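Local coordinates for HTH marR-type domain-containing protein (Streptococcus agalactiae serotype III, PDB 7DVR) that binds heme and, as a MarR-type transcription factor, probably couples heme sensing to the control of DNA binding, at residues Arg21-Tyr26 and Glu107-Lys112; Glu25-His30 and Lys100-Gln105; Gly33-Leu38 and Ser67-Arg72; Gly77-Val82 and Lys91-Thr96. All blocks are in the same frame, centred on the assembly; numbering follows the deposited sequence.

Interaction 1: Arg21-Tyr26 and Glu107-Lys112; sequences RYAKEY and EIFLEK
F109 drives its ring between Y22, A23 and Y26, and the aromatic part of the contact is an offset edge-to-face pair. The edge of F109 is directed at the face of Y22, with the ring centroids 5.5 Å apart and the planes at 77°. CE1 does most of the touching, lying 3.5 Å from CD1 of Y22, while CB of Y22 sits in the plane of the F109 ring at that same edge. The torsion of F109 explains the reach: although the CB bond does not itself aim at helix 4-25, CG anti to the backbone N (chi1 167°) brings the end of the side chain to it.

Aliphatic contacts fill in around this pair. A23 CB lies 4.1 Å from F109 CZ at the tip of the ring, while Y26 CB is 4.0 Å from F109 CD1, nearer its root. The example illustrates how helices 4-25 and 97-117, which belong to the dimerisation region in MarR-type regulators, can pack with one inserted aromatic; here the short segments run at 139° to each other. Heme is close by: L110 on the same turn touches it, and the L110 carbonyl accepts a hydrogen bond from H114, the axial ligand of the heme iron.

Polar and long side chains finish the more exposed side. K112 passes the Y26 ring at about a right angle, its CD 3.4 Å from Y26 CE2, so the methylene chain rather than the ammonium makes the contact. Y22 OH finds its partner further along helix 97-117, in a hydrogen bond with OG1 of T116, which is also bonded to the K112 carbonyl.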
loop_
_atom_site.group_PDB
_atom_site.type_symbol
_atom_site.label_atom_id
_atom_site.label_comp_id
_atom_site.label_asym_id
_atom_site.label_seq_id
_atom_site.Cartn_x
_atom_site.Cartn_y
_atom_site.Cartn_z
ATOM N N ARG A 21 -5.204 14.000 9.165
ATOM C CA ARG A 21 -5.823 14.517 10.410
ATOM C C ARG A 21 -4.793 15.164 11.337
ATOM O O ARG A 21 -5.057 16.286 11.740
ATOM C CB ARG A 21 -6.617 13.415 11.096
ATOM C CG ARG A 21 -7.806 12.975 10.255
ATOM C CD ARG A 21 -8.749 12.022 10.963
ATOM N NE ARG A 21 -9.568 12.779 11.900
ATOM C CZ ARG A 21 -10.843 13.126 11.716
ATOM N NH1 ARG A 21 -11.464 13.834 12.644
ATOM N NH2 ARG A 21 -11.496 12.763 10.623
ATOM N N TYR A 22 -3.672 14.496 11.623
ATOM C CA TYR A 22 -2.541 14.999 12.448
ATOM C C TYR A 22 -2.017 16.313 11.842
ATOM O O TYR A 22 -1.843 17.277 12.555
ATOM C CB TYR A 22 -1.432 13.925 12.494
ATOM C CG TYR A 22 -0.659 13.715 13.776
ATOM C CD1 TYR A 22 -0.175 14.766 14.534
ATOM C CD2 TYR A 22 -0.379 12.435 14.217
ATOM C CE1 TYR A 22 0.526 14.548 15.715
ATOM C CE2 TYR A 22 0.286 12.199 15.412
ATOM C CZ TYR A 22 0.731 13.262 16.172
ATOM O OH TYR A 22 1.411 13.027 17.327
ATOM N N ALA A 23 -1.739 16.353 10.527
ATOM C CA ALA A 23 -1.216 17.580 9.871
ATOM C C ALA A 23 -2.159 18.787 10.091
ATOM O O ALA A 23 -1.628 19.928 10.386
ATOM C CB ALA A 23 -0.955 17.339 8.369
ATOM N N LYS A 24 -3.474 18.587 9.976
ATOM C CA LYS A 24 -4.492 19.677 10.110
ATOM C C LYS A 24 -4.435 20.199 11.535
ATOM O O LYS A 24 -4.560 21.428 11.746
ATOM C CB LYS A 24 -5.961 19.254 9.968
ATOM C CG LYS A 24 -6.432 18.691 8.638
ATOM C CD LYS A 24 -5.880 19.373 7.427
ATOM C CE LYS A 24 -5.989 18.503 6.189
ATOM N NZ LYS A 24 -4.852 17.546 6.067
ATOM N N GLU A 25 -4.218 19.296 12.482
ATOM C CA GLU A 25 -4.181 19.682 13.921
ATOM C C GLU A 25 -2.984 20.556 14.262
ATOM O O GLU A 25 -3.080 21.440 15.172
ATOM C CB GLU A 25 -4.175 18.445 14.796
ATOM C CG GLU A 25 -5.585 18.134 15.181
ATOM C CD GLU A 25 -5.649 17.250 16.395
ATOM O OE1 GLU A 25 -4.710 17.328 17.270
ATOM O OE2 GLU A 25 -6.586 16.435 16.401
ATOM N N TYR A 26 -1.882 20.331 13.566
ATOM C CA TYR A 26 -0.670 21.134 13.785
ATOM C C TYR A 26 -0.626 22.287 12.750
ATOM O O TYR A 26 0.308 23.061 12.772
ATOM C CB TYR A 26 0.496 20.138 13.953
ATOM C CG TYR A 26 0.411 19.339 15.264
ATOM C CD1 TYR A 26 -0.535 18.329 15.445
ATOM C CD2 TYR A 26 1.230 19.605 16.370
ATOM C CE1 TYR A 26 -0.657 17.623 16.653
ATOM C CE2 TYR A 26 1.142 18.891 17.575
ATOM C CZ TYR A 26 0.171 17.909 17.734
ATOM O OH TYR A 26 0.005 17.189 18.908
ATOM N N GLU A 107 8.541 21.141 11.869
ATOM C CA GLU A 107 9.624 20.417 12.588
ATOM C C GLU A 107 9.061 19.742 13.854
ATOM O O GLU A 107 9.433 18.573 14.119
ATOM C CB GLU A 107 10.751 21.375 12.975
ATOM C CG GLU A 107 12.096 21.048 12.382
ATOM C CD GLU A 107 13.194 22.028 12.791
ATOM O OE1 GLU A 107 12.866 23.199 13.129
ATOM O OE2 GLU A 107 14.360 21.622 12.795
ATOM N N ILE A 108 8.272 20.494 14.627
ATOM C CA ILE A 108 7.554 20.014 15.856
ATOM C C ILE A 108 6.685 18.835 15.461
ATOM O O ILE A 108 6.820 17.774 16.017
ATOM C CB ILE A 108 6.699 21.127 16.516
ATOM C CG1 ILE A 108 7.558 22.263 17.077
ATOM C CG2 ILE A 108 5.762 20.548 17.573
ATOM C CD1 ILE A 108 6.766 23.495 17.528
ATOM N N PHE A 109 5.802 19.041 14.492
ATOM C CA PHE A 109 4.877 18.016 13.979
ATOM C C PHE A 109 5.613 16.719 13.662
ATOM O O PHE A 109 5.178 15.671 14.088
ATOM C CB PHE A 109 4.132 18.509 12.737
ATOM C CG PHE A 109 3.388 17.442 11.955
ATOM C CD1 PHE A 109 2.196 16.891 12.416
ATOM C CD2 PHE A 109 3.863 16.995 10.727
ATOM C CE1 PHE A 109 1.542 15.920 11.669
ATOM C CE2 PHE A 109 3.176 16.056 9.962
ATOM C CZ PHE A 109 2.023 15.503 10.444
ATOM N N LEU A 110 6.709 16.791 12.917
ATOM C CA LEU A 110 7.397 15.551 12.497
ATOM C C LEU A 110 7.946 14.867 13.742
ATOM O O LEU A 110 7.931 13.604 13.774
ATOM C CB LEU A 110 8.502 15.868 11.485
ATOM C CG LEU A 110 8.002 16.177 10.072
ATOM C CD1 LEU A 110 9.166 16.477 9.143
ATOM C CD2 LEU A 110 7.195 15.042 9.469
ATOM N N GLU A 111 8.417 15.653 14.708
ATOM C CA GLU A 111 8.972 15.045 15.966
ATOM C C GLU A 111 7.856 14.315 16.728
ATOM O O GLU A 111 8.019 13.102 17.024
ATOM C CB GLU A 111 9.666 16.076 16.867
ATOM C CG GLU A 111 11.072 16.442 16.397
ATOM C CD GLU A 111 11.446 17.921 16.346
ATOM O OE1 GLU A 111 10.614 18.783 16.736
ATOM O OE2 GLU A 111 12.577 18.220 15.881
ATOM N N LYS A 112 6.731 14.998 16.976
ATOM C CA LYS A 112 5.557 14.412 17.676
ATOM C C LYS A 112 4.992 13.223 16.912
ATOM O O LYS A 112 4.604 12.191 17.541
ATOM C CB LYS A 112 4.482 15.473 17.881
ATOM C CG LYS A 112 4.847 16.460 18.970
ATOM C CD LYS A 112 3.867 17.611 19.103
ATOM C CE LYS A 112 4.219 18.610 20.194
ATOM N NZ LYS A 112 3.810 18.133 21.539
#

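Interaction 2: Glu25-His30 and Lys100-Gln105; sequences EYDVEH and KQKATQ
The carboxylate of D27 carries K102 NZ over one of its faces: NZ is 3.4 Å from CG and 3.4 Å from OD1, a salt bridge made from above the plane and not from the edge. The Q105 amide lies near the same carboxylate with its plane only 18° away, so the two flat groups are almost parallel. D27 itself closes helix 4-25 in a Schellman motif, its positive phi turning the chain out of the helix and toward helix 97-117, the long helix that follows the wing in this winged-helix fold.

The lysine grips more than the carboxylate. Its NZ also donates to the D27 carbonyl, with NZ to O at 2.8 Å, the donor tilted 35° from the carbonyl plane. One ammonium thus holds both the side chain and the main chain of the residue just past the end of the helix, a worked case of a helix terminus clamped by a distant cation. K102 gets there by a bend at chi2 (-62°), which turns its chain back toward the loop; its side chain touches L31 and F78 on the way.

Beneath the charged pair the contact becomes apolar. V28 is buried and also touches F106 and F109, further along the same helix. Its CG1 branch lies 4.1 Å from the K102 carbonyl O and 3.6 Å from Q105 CB.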
loop_
_atom_site.group_PDB
_atom_site.type_symbol
_atom_site.label_atom_id
_atom_site.label_comp_id
_atom_site.label_asym_id
_atom_site.label_seq_id
_atom_site.Cartn_x
_atom_site.Cartn_y
_atom_site.Cartn_z
ATOM N N GLU A 25 -4.218 19.296 12.482
ATOM C CA GLU A 25 -4.181 19.682 13.921
ATOM C C GLU A 25 -2.984 20.556 14.262
ATOM O O GLU A 25 -3.080 21.440 15.172
ATOM C CB GLU A 25 -4.175 18.445 14.796
ATOM C CG GLU A 25 -5.585 18.134 15.181
ATOM C CD GLU A 25 -5.649 17.250 16.395
ATOM O OE1 GLU A 25 -4.710 17.328 17.270
ATOM O OE2 GLU A 25 -6.586 16.435 16.401
ATOM N N TYR A 26 -1.882 20.331 13.566
ATOM C CA TYR A 26 -0.670 21.134 13.785
ATOM C C TYR A 26 -0.626 22.287 12.750
ATOM O O TYR A 26 0.308 23.061 12.772
ATOM C CB TYR A 26 0.496 20.138 13.953
ATOM C CG TYR A 26 0.411 19.339 15.264
ATOM C CD1 TYR A 26 -0.535 18.329 15.445
ATOM C CD2 TYR A 26 1.230 19.605 16.370
ATOM C CE1 TYR A 26 -0.657 17.623 16.653
ATOM C CE2 TYR A 26 1.142 18.891 17.575
ATOM C CZ TYR A 26 0.171 17.909 17.734
ATOM O OH TYR A 26 0.005 17.189 18.908
ATOM N N ASP A 27 -1.653 22.472 11.926
ATOM C CA ASP A 27 -1.739 23.584 10.954
ATOM C C ASP A 27 -0.510 23.499 10.030
ATOM O O ASP A 27 0.107 24.538 9.754
ATOM C CB ASP A 27 -1.752 24.945 11.657
ATOM C CG ASP A 27 -2.360 26.072 10.858
ATOM O OD1 ASP A 27 -3.084 25.807 9.897
ATOM O OD2 ASP A 27 -2.150 27.224 11.257
ATOM N N VAL A 28 -0.196 22.302 9.572
ATOM C CA VAL A 28 0.946 22.157 8.605
ATOM C C VAL A 28 0.437 21.347 7.452
ATOM O O VAL A 28 1.195 20.533 6.833
ATOM C CB VAL A 28 2.150 21.530 9.284
ATOM C CG1 VAL A 28 2.794 22.521 10.207
ATOM C CG2 VAL A 28 1.799 20.225 9.953
ATOM N N GLU A 29 -0.825 21.583 7.146
ATOM C CA GLU A 29 -1.416 21.017 5.934
ATOM C C GLU A 29 -0.519 21.420 4.743
ATOM O O GLU A 29 0.196 22.410 4.822
ATOM C CB GLU A 29 -2.838 21.540 5.762
ATOM C CG GLU A 29 -3.662 20.737 4.783
ATOM C CD GLU A 29 -5.060 21.283 4.501
ATOM O OE1 GLU A 29 -5.541 22.185 5.237
ATOM O OE2 GLU A 29 -5.672 20.787 3.534
ATOM N N HIS A 30 -0.586 20.628 3.690
ATOM C CA HIS A 30 0.141 20.800 2.403
ATOM C C HIS A 30 1.647 20.726 2.610
ATOM O O HIS A 30 2.356 20.893 1.627
ATOM C CB HIS A 30 -0.178 22.124 1.689
ATOM C CG HIS A 30 -1.617 22.495 1.719
ATOM N ND1 HIS A 30 -2.051 23.643 2.346
ATOM C CD2 HIS A 30 -2.713 21.898 1.198
ATOM C CE1 HIS A 30 -3.360 23.741 2.223
ATOM N NE2 HIS A 30 -3.790 22.687 1.514
ATOM N N LYS A 100 7.899 30.795 7.368
ATOM C CA LYS A 100 8.871 30.534 8.449
ATOM C C LYS A 100 8.163 29.939 9.722
ATOM O O LYS A 100 8.676 28.983 10.417
ATOM C CB LYS A 100 9.504 31.870 8.783
ATOM C CG LYS A 100 10.531 32.395 7.814
ATOM C CD LYS A 100 11.012 33.766 8.147
ATOM C CE LYS A 100 11.998 34.241 7.105
ATOM N NZ LYS A 100 12.779 35.440 7.461
ATOM N N GLN A 101 7.075 30.541 10.119
ATOM C CA GLN A 101 6.138 29.927 11.112
ATOM C C GLN A 101 5.802 28.466 10.738
ATOM O O GLN A 101 5.960 27.529 11.627
ATOM C CB GLN A 101 4.855 30.770 11.141
ATOM C CG GLN A 101 5.107 32.231 11.476
ATOM C CD GLN A 101 4.172 32.774 12.520
ATOM O OE1 GLN A 101 2.972 32.486 12.484
ATOM N NE2 GLN A 101 4.716 33.557 13.447
ATOM N N LYS A 102 5.297 28.243 9.516
ATOM C CA LYS A 102 5.016 26.907 8.996
ATOM C C LYS A 102 6.225 26.032 9.166
ATOM O O LYS A 102 6.038 24.885 9.438
ATOM C CB LYS A 102 4.634 26.918 7.528
ATOM C CG LYS A 102 3.306 27.530 7.242
ATOM C CD LYS A 102 2.178 26.758 7.903
ATOM C CE LYS A 102 0.859 27.274 7.424
ATOM N NZ LYS A 102 -0.184 26.925 8.419
ATOM N N ALA A 103 7.450 26.504 8.844
ATOM C CA ALA A 103 8.661 25.676 8.993
ATOM C C ALA A 103 8.871 25.221 10.449
ATOM O O ALA A 103 9.260 24.056 10.667
ATOM C CB ALA A 103 9.861 26.448 8.527
ATOM N N THR A 104 8.747 26.107 11.427
ATOM C CA THR A 104 9.045 25.747 12.830
ATOM C C THR A 104 7.915 24.812 13.351
ATOM O O THR A 104 8.187 23.895 14.140
ATOM C CB THR A 104 9.209 27.032 13.637
ATOM O OG1 THR A 104 8.058 27.862 13.404
ATOM C CG2 THR A 104 10.488 27.763 13.272
ATOM N N GLN A 105 6.722 24.986 12.820
ATOM C CA GLN A 105 5.548 24.147 13.169
ATOM C C GLN A 105 5.759 22.762 12.574
ATOM O O GLN A 105 5.379 21.781 13.160
ATOM C CB GLN A 105 4.242 24.734 12.617
ATOM C CG GLN A 105 3.690 25.905 13.410
ATOM C CD GLN A 105 2.591 26.660 12.692
ATOM O OE1 GLN A 105 1.826 26.100 11.915
ATOM N NE2 GLN A 105 2.459 27.940 13.028
#

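Interaction 3: Gly33-Leu38 and Ser67-Arg72; sequences GPQGHL and SNLVKR
L69 holds its CG anti to the backbone N (chi1 176°), which swings both of its methyls across toward P34, Q35 and L38; L38 answers with CG set beside its own N, so that the two leucines reach each other tip to tip. This is the interior of the helix-turn-helix domain. Helix 63-75, which carries L69, is the second helix of the motif and, as in other MarR proteins, probably the one that reads DNA, while helix 34-44 packs behind it. The short segments cross at -77°, so the contact is confined to a few side chains.

L69 is shared out by branch. CD2 meets L38 CD1 at 3.6 Å, and CD1 lies 3.8 Å from P34 CB at the first turn of helix 34-44, right after the N-cap G33. CD1 also comes within 3.5 Å of Q35 CG, where the glutamine chain slides past the leucine in the opposite direction. L59 of helix 52-59 touches both L38 and L69, so all three helices meet at these leucines.

H37, which takes no part in this contact, is hydrogen-bonded to E2 of the second subunit. Q35, buried, satisfies its NE2 by a hydrogen bond to N76 OD1. Its amide stands at 80° to the R72 guanidinium, with Q35 OE1 3.8 Å from R72 NH2.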
loop_
_atom_site.group_PDB
_atom_site.type_symbol
_atom_site.label_atom_id
_atom_site.label_comp_id
_atom_site.label_asym_id
_atom_site.label_seq_id
_atom_site.Cartn_x
_atom_site.Cartn_y
_atom_site.Cartn_z
ATOM N N GLY A 33 4.370 16.741 1.820
ATOM C CA GLY A 33 5.214 16.243 0.715
ATOM C C GLY A 33 6.359 17.165 0.283
ATOM O O GLY A 33 7.311 17.436 1.011
ATOM N N PRO A 34 6.366 17.500 -1.013
ATOM C CA PRO A 34 7.332 18.411 -1.625
ATOM C C PRO A 34 7.375 19.860 -1.113
ATOM O O PRO A 34 8.425 20.475 -1.176
ATOM C CB PRO A 34 6.922 18.409 -3.118
ATOM C CG PRO A 34 5.578 17.694 -3.171
ATOM C CD PRO A 34 5.568 16.766 -1.989
ATOM N N GLN A 35 6.258 20.404 -0.671
ATOM C CA GLN A 35 6.253 21.788 -0.147
ATOM C C GLN A 35 7.100 21.816 1.117
ATOM O O GLN A 35 7.995 22.653 1.188
ATOM C CB GLN A 35 4.825 22.253 0.005
ATOM C CG GLN A 35 4.181 22.449 -1.342
ATOM C CD GLN A 35 2.769 22.951 -1.273
ATOM O OE1 GLN A 35 1.840 22.354 -1.835
ATOM N NE2 GLN A 35 2.600 24.060 -0.605
ATOM N N GLY A 36 6.848 20.899 2.050
ATOM C CA GLY A 36 7.640 20.773 3.284
ATOM C C GLY A 36 9.112 20.727 3.001
ATOM O O GLY A 36 9.893 21.360 3.715
ATOM N N HIS A 37 9.487 19.914 2.045
ATOM C CA HIS A 37 10.913 19.634 1.800
ATOM C C HIS A 37 11.597 20.948 1.452
ATOM O O HIS A 37 12.664 21.231 1.989
ATOM C CB HIS A 37 11.064 18.572 0.719
ATOM C CG HIS A 37 12.479 18.080 0.630
ATOM N ND1 HIS A 37 12.983 17.157 1.511
ATOM C CD2 HIS A 37 13.504 18.393 -0.175
ATOM C CE1 HIS A 37 14.245 16.908 1.257
ATOM N NE2 HIS A 37 14.595 17.652 0.223
ATOM N N LEU A 38 10.996 21.691 0.543
ATOM C CA LEU A 38 11.581 22.965 0.044
ATOM C C LEU A 38 11.533 24.029 1.166
ATOM O O LEU A 38 12.409 24.824 1.273
ATOM C CB LEU A 38 10.814 23.452 -1.192
ATOM C CG LEU A 38 11.036 22.658 -2.487
ATOM C CD1 LEU A 38 10.465 23.355 -3.719
ATOM C CD2 LEU A 38 12.497 22.312 -2.710
ATOM N N SER A 67 7.590 24.050 -11.459
ATOM C CA SER A 67 6.899 25.318 -11.692
ATOM C C SER A 67 5.493 25.252 -11.070
ATOM O O SER A 67 4.964 26.288 -10.543
ATOM C CB SER A 67 6.861 25.578 -13.144
ATOM O OG SER A 67 5.977 26.664 -13.363
ATOM N N ASN A 68 4.857 24.088 -11.155
ATOM C CA ASN A 68 3.484 23.983 -10.607
ATOM C C ASN A 68 3.609 24.006 -9.101
ATOM O O ASN A 68 2.806 24.684 -8.454
ATOM C CB ASN A 68 2.765 22.729 -11.070
ATOM C CG ASN A 68 2.293 22.862 -12.503
ATOM O OD1 ASN A 68 2.603 22.023 -13.347
ATOM N ND2 ASN A 68 1.552 23.925 -12.784
ATOM N N LEU A 69 4.551 23.230 -8.586
ATOM C CA LEU A 69 4.824 23.180 -7.139
ATOM C C LEU A 69 5.071 24.576 -6.579
ATOM O O LEU A 69 4.442 24.878 -5.566
ATOM C CB LEU A 69 6.030 22.301 -6.856
ATOM C CG LEU A 69 6.446 22.259 -5.397
ATOM C CD1 LEU A 69 5.343 21.596 -4.581
ATOM C CD2 LEU A 69 7.772 21.526 -5.238
ATOM N N VAL A 70 5.974 25.385 -7.151
ATOM C CA VAL A 70 6.337 26.675 -6.482
ATOM C C VAL A 70 5.184 27.675 -6.602
ATOM O O VAL A 70 4.990 28.499 -5.673
ATOM C CB VAL A 70 7.651 27.263 -7.028
ATOM C CG1 VAL A 70 8.750 26.283 -6.757
ATOM C CG2 VAL A 70 7.543 27.607 -8.484
ATOM N N LYS A 71 4.375 27.557 -7.645
ATOM C CA LYS A 71 3.237 28.487 -7.847
ATOM C C LYS A 71 2.178 28.251 -6.753
ATOM O O LYS A 71 1.548 29.246 -6.280
ATOM C CB LYS A 71 2.619 28.309 -9.232
ATOM C CG LYS A 71 1.530 29.330 -9.509
ATOM C CD LYS A 71 1.155 29.513 -10.973
ATOM C CE LYS A 71 -0.064 30.405 -11.111
ATOM N NZ LYS A 71 -0.550 30.483 -12.512
ATOM N N ARG A 72 1.995 26.982 -6.390
ATOM C CA ARG A 72 1.086 26.552 -5.295
ATOM C C ARG A 72 1.676 26.887 -3.926
ATOM O O ARG A 72 0.927 27.172 -3.007
ATOM C CB ARG A 72 0.847 25.051 -5.362
ATOM C CG ARG A 72 -0.355 24.689 -6.215
ATOM C CD ARG A 72 -0.117 23.334 -6.844
ATOM N NE ARG A 72 0.271 22.336 -5.857
ATOM C CZ ARG A 72 1.091 21.306 -6.070
ATOM N NH1 ARG A 72 1.671 21.128 -7.245
ATOM N NH2 ARG A 72 1.332 20.450 -5.091
#

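Interaction 4: Gly77-Val82 and Lys91-Thr96; sequences GFIAIV and KYLYLT
T96, followed outward from CB, meets residues G77 to I79, at the start of strand 79-83, with each of its side-chain atoms. CB lies 3.6 Å from the G77 carbonyl O. OG1, placed between the backbone N and the carbonyl carbon (chi1 64°), donates to G77 O at 2.6 Å and accepts from the backbone N of G99, capping helix 97-117. The methyl, T96 CG2, rests 3.7 Å from I79 C.

From there the backbones zip together. T96 N donates to F78 O almost straight (175°), though from above the carbonyl plane. A80 pairs with Y94 and V82 with Y92 by two hydrogen bonds each. The result is the antiparallel beta hairpin that forms the wing of a winged helix, an example of a hairpin locked at its base by the cap of the next helix.

The faces differ. I79, I81, L93 and L95 turn toward the helices: I81 CG1 and L93 CD2 lie side by side at 4.1 Å, with V70 of helix 63-75 against L93. On the other face V82 CB meets the edge of the Y94 ring, 3.9 Å from CE2. A water at that edge, 2.6 Å from Y94 OH, donates to the V82 carbonyl.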
loop_
_atom_site.group_PDB
_atom_site.type_symbol
_atom_site.label_atom_id
_atom_site.label_comp_id
_atom_site.label_asym_id
_atom_site.label_seq_id
_atom_site.Cartn_x
_atom_site.Cartn_y
_atom_site.Cartn_z
ATOM N N GLY A 77 1.085 31.190 0.330
ATOM C CA GLY A 77 1.745 32.246 1.117
ATOM C C GLY A 77 2.979 31.760 1.850
ATOM O O GLY A 77 3.453 32.480 2.720
ATOM N N PHE A 78 3.563 30.618 1.458
ATOM C CA PHE A 78 4.809 30.128 2.132
ATOM C C PHE A 78 6.041 30.835 1.591
ATOM O O PHE A 78 7.010 30.989 2.321
ATOM C CB PHE A 78 5.020 28.628 1.952
ATOM C CG PHE A 78 3.838 27.797 2.399
ATOM C CD1 PHE A 78 2.933 28.333 3.284
ATOM C CD2 PHE A 78 3.618 26.535 1.893
ATOM C CE1 PHE A 78 1.814 27.612 3.694
ATOM C CE2 PHE A 78 2.517 25.790 2.328
ATOM C CZ PHE A 78 1.629 26.336 3.212
ATOM N N ILE A 79 5.991 31.214 0.317
ATOM C CA ILE A 79 7.168 31.813 -0.360
ATOM C C ILE A 79 6.763 33.012 -1.193
ATOM O O ILE A 79 5.601 33.079 -1.539
ATOM C CB ILE A 79 7.864 30.775 -1.253
ATOM C CG1 ILE A 79 6.943 30.339 -2.393
ATOM C CG2 ILE A 79 8.470 29.627 -0.434
ATOM C CD1 ILE A 79 7.648 29.391 -3.415
ATOM N N ALA A 80 7.728 33.871 -1.563
ATOM C CA ALA A 80 7.597 34.881 -2.630
ATOM C C ALA A 80 8.589 34.510 -3.748
ATOM O O ALA A 80 9.671 33.918 -3.499
ATOM C CB ALA A 80 7.923 36.246 -2.098
ATOM N N ILE A 81 8.156 34.700 -4.980
ATOM C CA ILE A 81 8.914 34.297 -6.203
ATOM C C ILE A 81 9.417 35.611 -6.777
ATOM O O ILE A 81 8.559 36.372 -7.265
ATOM C CB ILE A 81 8.059 33.601 -7.286
ATOM C CG1 ILE A 81 7.471 32.242 -6.883
ATOM C CG2 ILE A 81 8.866 33.496 -8.587
ATOM C CD1 ILE A 81 6.455 31.696 -7.878
ATOM N N VAL A 82 10.713 35.869 -6.818
ATOM C CA VAL A 82 11.156 37.207 -7.296
ATOM C C VAL A 82 12.259 36.983 -8.318
ATOM O O VAL A 82 13.261 36.324 -8.044
ATOM C CB VAL A 82 11.663 38.068 -6.129
ATOM C CG1 VAL A 82 12.287 39.355 -6.635
ATOM C CG2 VAL A 82 10.603 38.297 -5.053
ATOM N N LYS A 91 14.497 32.694 -11.518
ATOM C CA LYS A 91 13.447 33.008 -10.524
ATOM C C LYS A 91 13.973 32.553 -9.192
ATOM O O LYS A 91 14.133 31.334 -9.039
ATOM C CB LYS A 91 12.154 32.230 -10.764
ATOM C CG LYS A 91 11.390 32.550 -12.033
ATOM C CD LYS A 91 11.310 34.016 -12.408
ATOM C CE LYS A 91 11.075 34.166 -13.895
ATOM N NZ LYS A 91 11.158 35.581 -14.333
ATOM N N TYR A 92 14.051 33.452 -8.201
ATOM C CA TYR A 92 14.470 32.997 -6.877
ATOM C C TYR A 92 13.236 32.967 -5.923
ATOM O O TYR A 92 12.257 33.696 -6.146
ATOM C CB TYR A 92 15.492 33.953 -6.302
ATOM C CG TYR A 92 16.927 33.764 -6.786
ATOM C CD1 TYR A 92 17.647 32.581 -6.550
ATOM C CD2 TYR A 92 17.509 34.777 -7.489
ATOM C CE1 TYR A 92 18.929 32.392 -7.050
ATOM C CE2 TYR A 92 18.778 34.581 -8.045
ATOM C CZ TYR A 92 19.501 33.431 -7.763
ATOM O OH TYR A 92 20.797 33.437 -8.241
ATOM N N LEU A 93 13.282 32.042 -4.967
ATOM C CA LEU A 93 12.276 31.725 -3.954
ATOM C C LEU A 93 12.723 32.212 -2.573
ATOM O O LEU A 93 13.849 31.821 -2.126
ATOM C CB LEU A 93 11.998 30.208 -3.909
ATOM C CG LEU A 93 11.913 29.511 -5.274
ATOM C CD1 LEU A 93 11.418 28.116 -5.215
ATOM C CD2 LEU A 93 10.937 30.248 -6.126
ATOM N N TYR A 94 11.801 32.832 -1.809
ATOM C CA TYR A 94 12.125 33.326 -0.453
ATOM C C TYR A 94 10.961 33.019 0.450
ATOM O O TYR A 94 9.817 33.170 0.036
ATOM C CB TYR A 94 12.341 34.820 -0.370
ATOM C CG TYR A 94 13.382 35.303 -1.362
ATOM C CD1 TYR A 94 14.755 35.220 -1.107
ATOM C CD2 TYR A 94 12.983 35.697 -2.623
ATOM C CE1 TYR A 94 15.697 35.592 -2.063
ATOM C CE2 TYR A 94 13.950 36.148 -3.564
ATOM C CZ TYR A 94 15.295 36.085 -3.286
ATOM O OH TYR A 94 16.214 36.541 -4.200
ATOM N N LEU A 95 11.319 32.480 1.570
ATOM C CA LEU A 95 10.365 32.069 2.595
ATOM C C LEU A 95 9.793 33.372 3.171
ATOM O O LEU A 95 10.496 34.360 3.487
ATOM C CB LEU A 95 11.225 31.221 3.542
ATOM C CG LEU A 95 10.638 30.115 4.391
ATOM C CD1 LEU A 95 9.967 29.005 3.577
ATOM C CD2 LEU A 95 11.795 29.562 5.254
ATOM N N THR A 96 8.484 33.389 3.319
ATOM C CA THR A 96 7.760 34.508 3.996
ATOM C C THR A 96 7.663 34.303 5.522
ATOM O O THR A 96 8.119 33.287 6.035
ATOM C CB THR A 96 6.349 34.586 3.427
ATOM O OG1 THR A 96 5.648 33.365 3.750
ATOM C CG2 THR A 96 6.409 34.892 1.962
HETATM O O HOH W 1 15.593 37.830 -6.339
#

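From the N terminus, the end of helix 4-25 and the loop after it open the two widest loops: interactions 1 and 2 start on the same stretch, sharing E25 and Y26, and both close on helix 97-117. Interaction 2 ends earlier on that helix, yet begins later, so its loop lies within that of interaction 1. Inside both sit interactions 3 and 4, in series. Interaction 3 closes helix 34-44 onto helix 63-75 before interaction 4 folds the wing. They touch where V70 meets I79, and Q35 meets F78. Interaction 4 in turn touches interaction 2, and interaction 2 touches interaction 1, giving a continuous path from the DNA-binding domain to the heme-side helices.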